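Local structure of putative esterase PA1618 (Pseudomonas aeruginosa, 4QD8) at residues E11-S16 with G67-Y72; I27-F32 with L37-P42. The protein probably hydrolyses acyl-CoA thioesters as a hotdog-fold thioesterase of the PaaI family, and is seen here bound to phenacyl-CoA. All blocks are in the same frame, centred on the assembly; numbering follows the deposited sequence.

Contact 1: residues E11-S16 with G67-Y72; sequences EQLNAS and GSMASY
The hydroxyl of S16 faces two ways: it donates a hydrogen bond to the carbonyl of L13 (OG to O 2.7 Å) and lies against the terminal methyl of M69 across the contact (OG to CE 3.6 Å). With chi1 at 69°, OG sits between the backbone N and the carbonyl carbon of S16, turned back toward the carbonyl of L13. It reaches L13 O from the side of the C=O bond, at 121°, and tilted 32° from the carbonyl plane. L13 O is gripped twice from within its own segment, once by the S16 hydroxyl and once weakly by the S16 amide. Serine suits this place because it is short enough to bend back to a carbonyl three residues earlier while its hydroxyl oxygen alone lies against CE.

The rest of the contact is apolar. M69 leaves its helix with CG anti to the backbone N, then bends at chi2 and again at chi3, which brings SD against L13 CD2 (3.5 Å) and swings CE round to S16 OG. M69 CG is nearly as close to the same leucine methyl, at 3.6 Å. The flexible, unbranched methionine can thus serve both partners, whereas the branched, buried leucine makes its close contact through CD2 and brings CD1 more loosely toward M69 CG.

The two residues do not meet alone: L13 and M69 both pack on F29 of strand 28-32, so the short N-terminal helix 10-15 is joined to the C-terminal end of the long hotdog helix 56-72 beside that strand. Farther along, Y72 stacks on F51 of the second subunit, while S71 faces strands 80-91 and 127-139.

Contact 2: residues I27-F32 with L37-P42; sequences IRFEAF and LTASMP
L37 holds CG anti to its backbone N (chi1 -178°), and F29 holds its ring anti to its own carbonyl carbon (chi1 -69°); together these torsions send L37 CD2 to F29 CE2 at 4.1 Å. The other branch of L37 meets F32, CD1 to CB 3.7 Å. A39 faces the F29 ring with its methyl, CB lying above one face and offset toward the rim. Alanine is small enough to lie against one face of the ring where the strands draw close. Near the chain entry to the hairpin, I27 CG1 touches M41 SD at 3.9 Å.

The backbones pair antiparallel. R28 and S40 form a hydrogen-bonded pair with bonds in both directions, R28 N to S40 O and S40 N to R28 O, each 2.9 Å. Beyond the F29–A39 pair the register slips at a classic beta bulge: E30 and A31 both face T38, whose O takes a nearly straight bond from E30 N (2.8 Å, 176°) and a weak one from A31 N, while T38 N returns a bond to A31 O at 2.8 Å.

On the face of R28 and S40 the chemistry is polar. The E30 carboxylate joins the R28 guanidinium in a salt bridge and accepts the S40 hydroxyl, although the modelled separations are too short to be trusted in detail. S40 OG also receives R99 from strand 99-106. The neighbouring R28 would probably favour the ionised carboxylate of E30, while the F29 face remains apolar toward helices 10-15 and 56-72.

In the fold
F29 ties the two contacts together: as its side chain reaches the helices of contact 1, its backbone amide is bonded by the side chain of N14 from helix 10-15. Contact 2 is the larger, a hairpin whose backbone bonds set its shape and whose strand 36-42 continues into the main sheet through strand 99-106. Contact 1 joins two helices by side chains alone, without a hydrogen bond; the charged R28 and E30 belong to contact 2. Both are partly buried, but contact 2 has more buried touching residues (six of eleven, against one of three), its exposed part being R28 and F32. Helix 56-72 supplies one side of contact 1 and also packs on I27, F29 and L37 of contact 2.

Contact 1: residues E11-S16 with G67-Y72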
loop_
_atom_site.group_PDB
_atom_site.type_symbol
_atom_site.label_atom_id
_atom_site.label_comp_id
_atom_site.label_asym_id
_atom_site.label_seq_id
_atom_site.Cartn_x
_atom_site.Cartn_y
_atom_site.Cartn_z
ATOM N N GLU A 11 -12.057 7.254 -28.630
ATOM C CA GLU A 11 -11.137 7.184 -29.759
ATOM C C GLU A 11 -9.835 7.914 -29.464
ATOM O O GLU A 11 -8.754 7.398 -29.738
ATOM C CB GLU A 11 -11.771 7.771 -31.030
ATOM C CG GLU A 11 -11.042 7.364 -32.304
ATOM C CD GLU A 11 -11.388 5.949 -32.719
ATOM O OE1 GLU A 11 -10.626 5.336 -33.496
ATOM O OE2 GLU A 11 -12.433 5.446 -32.271
ATOM N N GLN A 12 -9.949 9.116 -28.903
ATOM C CA GLN A 12 -8.785 9.921 -28.564
ATOM C C GLN A 12 -7.979 9.238 -27.471
ATOM O O GLN A 12 -6.741 9.206 -27.520
ATOM C CB GLN A 12 -9.217 11.308 -28.071
ATOM C CG GLN A 12 -9.835 12.221 -29.116
ATOM C CD GLN A 12 -10.405 13.488 -28.494
ATOM O OE1 GLN A 12 -11.042 13.441 -27.440
ATOM N NE2 GLN A 12 -10.168 14.626 -29.136
ATOM N N LEU A 13 -8.675 8.703 -26.473
ATOM C CA LEU A 13 -7.992 8.021 -25.373
ATOM C C LEU A 13 -7.174 6.866 -25.939
ATOM O O LEU A 13 -5.985 6.715 -25.633
ATOM C CB LEU A 13 -8.977 7.516 -24.311
ATOM C CG LEU A 13 -9.883 8.566 -23.646
ATOM C CD1 LEU A 13 -10.709 7.928 -22.549
ATOM C CD2 LEU A 13 -9.064 9.703 -23.093
ATOM N N ASN A 14 -7.806 6.060 -26.784
ATOM C CA ASN A 14 -7.102 4.952 -27.415
ATOM C C ASN A 14 -6.000 5.405 -28.353
ATOM O O ASN A 14 -4.882 4.905 -28.292
ATOM C CB ASN A 14 -8.081 4.026 -28.133
ATOM C CG ASN A 14 -8.887 3.186 -27.163
ATOM O OD1 ASN A 14 -8.346 2.684 -26.178
ATOM N ND2 ASN A 14 -10.180 3.048 -27.414
ATOM N N ALA A 15 -6.315 6.357 -29.229
ATOM C CA ALA A 15 -5.317 6.884 -30.148
ATOM C C ALA A 15 -4.096 7.466 -29.419
ATOM O O ALA A 15 -2.973 7.371 -29.907
ATOM C CB ALA A 15 -5.944 7.930 -31.084
ATOM N N SER A 16 -4.319 8.056 -28.245
ATOM C CA SER A 16 -3.233 8.730 -27.530
ATOM C C SER A 16 -2.174 7.762 -27.012
ATOM O O SER A 16 -1.069 8.176 -26.661
ATOM C CB SER A 16 -3.777 9.605 -26.394
ATOM O OG SER A 16 -4.328 8.825 -25.349
ATOM N N GLY A 67 -6.384 4.997 -14.366
ATOM C CA GLY A 67 -6.471 6.082 -13.402
ATOM C C GLY A 67 -5.757 7.350 -13.832
ATOM O O GLY A 67 -6.232 8.454 -13.534
ATOM N N SER A 68 -4.624 7.218 -14.514
ATOM C CA SER A 68 -3.902 8.405 -14.974
ATOM C C SER A 68 -4.704 9.140 -16.040
ATOM O O SER A 68 -4.748 10.376 -16.058
ATOM C CB SER A 68 -2.522 8.041 -15.512
ATOM O OG SER A 68 -1.742 7.463 -14.478
ATOM N N MET A 69 -5.349 8.381 -16.917
ATOM C CA MET A 69 -6.181 8.982 -17.955
ATOM C C MET A 69 -7.392 9.647 -17.316
ATOM O O MET A 69 -7.787 10.755 -17.700
ATOM C CB MET A 69 -6.634 7.938 -18.971
ATOM C CG MET A 69 -7.322 8.536 -20.181
ATOM S SD MET A 69 -6.139 9.464 -21.174
ATOM C CE MET A 69 -5.207 8.123 -21.915
ATOM N N ALA A 70 -7.982 8.979 -16.332
ATOM C CA ALA A 70 -9.087 9.576 -15.579
ATOM C C ALA A 70 -8.679 10.916 -14.939
ATOM O O ALA A 70 -9.441 11.881 -14.993
ATOM C CB ALA A 70 -9.602 8.614 -14.540
ATOM N N SER A 71 -7.484 10.984 -14.346
ATOM C CA SER A 71 -6.989 12.250 -13.784
ATOM C C SER A 71 -6.822 13.324 -14.840
ATOM O O SER A 71 -7.181 14.480 -14.620
ATOM C CB SER A 71 -5.668 12.052 -13.046
ATOM O OG SER A 71 -5.916 11.665 -11.718
ATOM N N TYR A 72 -6.280 12.943 -15.989
ATOM C CA TYR A 72 -6.126 13.896 -17.079
ATOM C C TYR A 72 -7.439 14.502 -17.544
ATOM O O TYR A 72 -7.476 15.670 -17.940
ATOM C CB TYR A 72 -5.370 13.257 -18.236
ATOM C CG TYR A 72 -3.913 13.588 -18.154
ATOM C CD1 TYR A 72 -3.448 14.830 -18.572
ATOM C CD2 TYR A 72 -3.003 12.683 -17.617
ATOM C CE1 TYR A 72 -2.105 15.156 -18.486
ATOM C CE2 TYR A 72 -1.663 12.997 -17.526
ATOM C CZ TYR A 72 -1.219 14.233 -17.964
ATOM O OH TYR A 72 0.116 14.540 -17.878
#

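Contact 2: residues I27-F32 with L37-P42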
loop_
_atom_site.group_PDB
_atom_site.type_symbol
_atom_site.label_atom_id
_atom_site.label_comp_id
_atom_site.label_asym_id
_atom_site.label_seq_id
_atom_site.Cartn_x
_atom_site.Cartn_y
_atom_site.Cartn_z
ATOM N N ILE A 27 -4.215 -2.422 -24.316
ATOM C CA ILE A 27 -5.186 -1.733 -23.473
ATOM C C ILE A 27 -6.179 -0.955 -24.332
ATOM O O ILE A 27 -5.801 -0.224 -25.254
ATOM C CB ILE A 27 -4.500 -0.815 -22.431
ATOM C CG1 ILE A 27 -3.705 -1.657 -21.431
ATOM C CG2 ILE A 27 -5.542 0.042 -21.695
ATOM C CD1 ILE A 27 -2.872 -0.826 -20.410
ATOM N N ARG A 28 -7.456 -1.155 -24.041
ATOM C CA ARG A 28 -8.522 -0.532 -24.804
ATOM C C ARG A 28 -9.475 0.174 -23.854
ATOM O O ARG A 28 -10.086 -0.470 -23.001
ATOM C CB ARG A 28 -9.271 -1.607 -25.610
ATOM C CG ARG A 28 -10.382 -1.071 -26.500
ATOM C CD ARG A 28 -11.106 -2.206 -27.222
ATOM N NE ARG A 28 -11.923 -3.015 -26.314
ATOM C CZ ARG A 28 -12.176 -4.311 -26.480
ATOM N NH1 ARG A 28 -11.670 -4.961 -27.518
ATOM N NH2 ARG A 28 -12.921 -4.962 -25.597
ATOM N N PHE A 29 -9.589 1.497 -23.986
ATOM C CA PHE A 29 -10.624 2.229 -23.261
ATOM C C PHE A 29 -11.965 1.902 -23.897
ATOM O O PHE A 29 -12.123 2.063 -25.110
ATOM C CB PHE A 29 -10.337 3.731 -23.283
ATOM C CG PHE A 29 -9.127 4.099 -22.473
ATOM C CD1 PHE A 29 -7.858 3.999 -23.016
ATOM C CD2 PHE A 29 -9.261 4.491 -21.148
ATOM C CE1 PHE A 29 -6.729 4.301 -22.255
ATOM C CE2 PHE A 29 -8.152 4.796 -20.384
ATOM C CZ PHE A 29 -6.877 4.699 -20.937
ATOM N N GLU A 30 -12.911 1.436 -23.079
ATOM C CA GLU A 30 -14.120 0.776 -23.570
ATOM C C GLU A 30 -15.402 1.535 -23.321
ATOM O O GLU A 30 -16.343 1.468 -24.115
ATOM C CB GLU A 30 -14.295 -0.557 -22.855
ATOM C CG GLU A 30 -13.056 -1.386 -22.770
ATOM C CD GLU A 30 -13.380 -2.845 -22.789
ATOM O OE1 GLU A 30 -12.841 -3.546 -23.675
ATOM O OE2 GLU A 30 -14.174 -3.281 -21.920
ATOM N N ALA A 31 -15.468 2.200 -22.176
ATOM C CA ALA A 31 -16.727 2.746 -21.698
ATOM C C ALA A 31 -16.488 3.838 -20.680
ATOM O O ALA A 31 -15.432 3.901 -20.047
ATOM C CB ALA A 31 -17.570 1.646 -21.080
ATOM N N PHE A 32 -17.479 4.706 -20.531
ATOM C CA PHE A 32 -17.478 5.672 -19.447
ATOM C C PHE A 32 -18.904 6.053 -19.084
ATOM O O PHE A 32 -19.835 5.830 -19.860
ATOM C CB PHE A 32 -16.655 6.909 -19.809
ATOM C CG PHE A 32 -17.288 7.791 -20.854
ATOM C CD1 PHE A 32 -18.145 8.823 -20.486
ATOM C CD2 PHE A 32 -17.007 7.596 -22.202
ATOM C CE1 PHE A 32 -18.724 9.641 -21.446
ATOM C CE2 PHE A 32 -17.579 8.412 -23.172
ATOM C CZ PHE A 32 -18.442 9.437 -22.791
ATOM N N LEU A 37 -14.778 5.283 -15.511
ATOM C CA LEU A 37 -14.116 5.082 -16.792
ATOM C C LEU A 37 -13.651 3.629 -16.808
ATOM O O LEU A 37 -13.196 3.118 -15.788
ATOM C CB LEU A 37 -12.935 6.043 -16.931
ATOM C CG LEU A 37 -12.139 5.997 -18.240
ATOM C CD1 LEU A 37 -13.019 6.286 -19.457
ATOM C CD2 LEU A 37 -10.931 6.935 -18.199
ATOM N N THR A 38 -13.798 2.959 -17.953
ATOM C CA THR A 38 -13.552 1.511 -18.042
ATOM C C THR A 38 -12.573 1.200 -19.177
ATOM O O THR A 38 -12.688 1.761 -20.268
ATOM C CB THR A 38 -14.881 0.745 -18.281
ATOM O OG1 THR A 38 -15.780 0.962 -17.180
ATOM C CG2 THR A 38 -14.633 -0.753 -18.445
ATOM N N ALA A 39 -11.596 0.322 -18.911
ATOM C CA ALA A 39 -10.654 -0.145 -19.933
ATOM C C ALA A 39 -10.402 -1.624 -19.716
ATOM O O ALA A 39 -10.507 -2.106 -18.598
ATOM C CB ALA A 39 -9.327 0.615 -19.843
ATOM N N SER A 40 -10.051 -2.336 -20.783
ATOM C CA SER A 40 -9.755 -3.757 -20.686
ATOM C C SER A 40 -8.429 -4.067 -21.358
ATOM O O SER A 40 -7.879 -3.233 -22.080
ATOM C CB SER A 40 -10.869 -4.586 -21.316
ATOM O OG SER A 40 -10.861 -4.427 -22.725
ATOM N N MET A 41 -7.912 -5.265 -21.112
ATOM C CA MET A 41 -6.605 -5.654 -21.604
ATOM C C MET A 41 -6.633 -7.150 -21.838
ATOM O O MET A 41 -7.218 -7.877 -21.048
ATOM C CB MET A 41 -5.554 -5.330 -20.544
ATOM C CG MET A 41 -4.098 -5.514 -20.974
ATOM S SD MET A 41 -2.954 -5.032 -19.661
ATOM C CE MET A 41 -3.454 -6.164 -18.372
ATOM N N PRO A 42 -5.999 -7.616 -22.925
ATOM C CA PRO A 42 -5.941 -9.068 -23.153
ATOM C C PRO A 42 -5.071 -9.791 -22.134
ATOM O O PRO A 42 -4.086 -9.231 -21.640
ATOM C CB PRO A 42 -5.289 -9.178 -24.540
ATOM C CG PRO A 42 -4.510 -7.891 -24.690
ATOM C CD PRO A 42 -5.382 -6.859 -24.027
#